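Local coordinates for resiniferatoxin-binding, phosphotriesterase-related protein (Rhodobacter sphaeroides 2.4.1, PDB 3K2G) that binds two zinc ions in a TIM barrel of the phosphotriesterase family and may hydrolyse phosphoric diesters, at residues T31-H36 with R298-H303. Residues are numbered along the deposited sequence; the frame is centred on the assembly and turned at random.
Sequences TLMHEH and RILLSH. With ZN (zinc ion), chain I.
The first and last strands of the phosphotriesterase TIM barrel meet beneath the binuclear zinc site, where the His-X-His metal motif of residues 31-36 is tied to residues 298-303 through the carboxylate of Glu35. His34 NE2 and His36 NE2 bind one zinc ion, each at 2.2 Å, and Glu35, between them in sequence, turns away from the metal. With CG anti to its own carbonyl carbon (chi1 -53°) and the chain bent at chi2, Glu35 folds back so that OE2 alone takes three hydrogen bonds. The backbone N of His303 reaches OE2 on its syn side at 2.7 Å in an almost straight bond, Ser302 OG donates to OE2 from the anti side at 2.6 Å, and His303 ND1 approaches OE2 from above the carboxylate plane at 2.9 Å. OE2 lies at the edge of the imidazole, near its plane, although the two flat groups are turned 68° against each other. Such a gathering of donors would be expected to keep the carboxylate ionised. Ser302 OG also accepts from His34 N at 2.9 Å, relaying the grip to the backbone of a zinc ligand. Leu32 brings CD2 to 3.6 Å from His303 CE1; separately, Met33, present as selenomethionine, rests CG on both methyl groups of Leu300. A water joins the strands themselves, donating to Thr31 O and Leu301 O and accepting from Met33 N. Glu177 and Asp304 complete the protein ligands of this zinc. Strand 102-105 flanks residues 31-36, strand 258-261 lies beside residues 298-303, and helix 337-352 packs against Met33, Ile299 and Leu300.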
# COMPACT_ATOMS: atom_id res chain seq x y z
N THR B 31 2.58 -12.22 32.29
CA THR B 31 1.32 -12.94 32.10
C THR B 31 0.85 -13.25 30.69
O THR B 31 1.11 -12.50 29.75
CB THR B 31 0.19 -12.14 32.80
OG1 THR B 31 0.51 -11.95 34.18
CG2 THR B 31 -1.15 -12.85 32.67
N LEU B 32 0.13 -14.36 30.57
CA LEU B 32 -0.48 -14.77 29.31
C LEU B 32 -1.97 -14.51 29.56
O LEU B 32 -2.61 -15.19 30.37
CB LEU B 32 -0.24 -16.26 29.03
CG LEU B 32 1.15 -16.70 28.55
CD1 LEU B 32 1.21 -18.22 28.44
CD2 LEU B 32 1.45 -16.06 27.21
N MSE B 33 -2.51 -13.51 28.86
CA MSE B 33 -3.90 -13.10 29.00
C MSE B 33 -4.97 -14.03 28.45
O MSE B 33 -6.14 -13.89 28.79
CB MSE B 33 -4.10 -11.73 28.35
CG MSE B 33 -3.56 -10.55 29.16
SE MSE B 33 -4.39 -10.33 30.85
CE MSE B 33 -6.22 -10.33 30.25
N HIS B 34 -4.58 -14.99 27.62
CA HIS B 34 -5.59 -15.85 27.04
C HIS B 34 -5.09 -17.24 26.68
O HIS B 34 -4.53 -17.45 25.61
CB HIS B 34 -6.16 -15.14 25.80
CG HIS B 34 -7.37 -15.78 25.22
ND1 HIS B 34 -8.53 -15.08 24.97
CD2 HIS B 34 -7.59 -17.05 24.80
CE1 HIS B 34 -9.42 -15.89 24.41
NE2 HIS B 34 -8.87 -17.09 24.30
N GLU B 35 -5.32 -18.18 27.59
CA GLU B 35 -4.89 -19.57 27.38
C GLU B 35 -5.92 -20.52 27.96
O GLU B 35 -6.59 -20.20 28.95
CB GLU B 35 -3.56 -19.84 28.08
CG GLU B 35 -2.43 -18.89 27.74
CD GLU B 35 -1.99 -18.97 26.29
OE1 GLU B 35 -2.12 -20.06 25.68
OE2 GLU B 35 -1.50 -17.95 25.76
N HIS B 36 -6.06 -21.70 27.35
CA HIS B 36 -6.97 -22.70 27.87
C HIS B 36 -6.08 -23.80 28.42
O HIS B 36 -5.21 -24.30 27.70
CB HIS B 36 -7.87 -23.23 26.76
CG HIS B 36 -8.76 -22.19 26.17
ND1 HIS B 36 -9.93 -21.78 26.77
CD2 HIS B 36 -8.62 -21.42 25.06
CE1 HIS B 36 -10.47 -20.80 26.06
NE2 HIS B 36 -9.69 -20.57 25.02
N ARG B 298 -2.61 -0.71 24.87
CA ARG B 298 -3.85 -1.42 24.64
C ARG B 298 -3.59 -2.80 24.00
O ARG B 298 -4.52 -3.56 23.74
CB ARG B 298 -4.75 -0.60 23.71
CG ARG B 298 -6.14 -0.32 24.27
CD ARG B 298 -6.19 0.90 25.18
NE ARG B 298 -5.47 0.72 26.43
CZ ARG B 298 -6.03 0.35 27.58
NH1 ARG B 298 -5.28 0.21 28.66
NH2 ARG B 298 -7.34 0.13 27.65
N ILE B 299 -2.32 -3.11 23.77
CA ILE B 299 -1.95 -4.37 23.13
C ILE B 299 -1.67 -5.54 24.08
O ILE B 299 -0.86 -5.42 25.01
CB ILE B 299 -0.71 -4.17 22.23
CG1 ILE B 299 -1.01 -3.06 21.21
CG2 ILE B 299 -0.37 -5.48 21.52
CD1 ILE B 299 0.15 -2.72 20.30
N LEU B 300 -2.34 -6.66 23.83
CA LEU B 300 -2.18 -7.88 24.63
C LEU B 300 -1.74 -9.03 23.72
O LEU B 300 -2.13 -9.09 22.56
CB LEU B 300 -3.50 -8.25 25.31
CG LEU B 300 -4.06 -7.23 26.30
CD1 LEU B 300 -5.38 -7.73 26.86
CD2 LEU B 300 -3.06 -6.99 27.43
N LEU B 301 -0.94 -9.94 24.27
CA LEU B 301 -0.39 -11.08 23.52
C LEU B 301 -0.60 -12.43 24.22
O LEU B 301 -0.44 -12.52 25.43
CB LEU B 301 1.11 -10.90 23.34
CG LEU B 301 1.68 -9.60 22.79
CD1 LEU B 301 3.20 -9.62 22.93
CD2 LEU B 301 1.27 -9.42 21.35
N SER B 302 -0.94 -13.46 23.46
CA SER B 302 -1.12 -14.80 24.03
C SER B 302 -1.17 -15.82 22.89
O SER B 302 -1.07 -15.44 21.72
CB SER B 302 -2.40 -14.85 24.88
OG SER B 302 -2.14 -15.43 26.15
N HIS B 303 -1.31 -17.11 23.21
CA HIS B 303 -1.36 -18.16 22.17
C HIS B 303 -2.75 -18.73 21.91
O HIS B 303 -3.01 -19.29 20.83
CB HIS B 303 -0.49 -19.38 22.51
CG HIS B 303 0.84 -19.06 23.13
ND1 HIS B 303 0.97 -18.67 24.44
CD2 HIS B 303 2.09 -19.17 22.64
CE1 HIS B 303 2.25 -18.56 24.74
NE2 HIS B 303 2.95 -18.86 23.67
ZN ZN I . -9.83 -18.97 23.56
O HOH W 1 -0.51 -11.75 27.85
O HOH W 2 -10.71 -18.92 21.80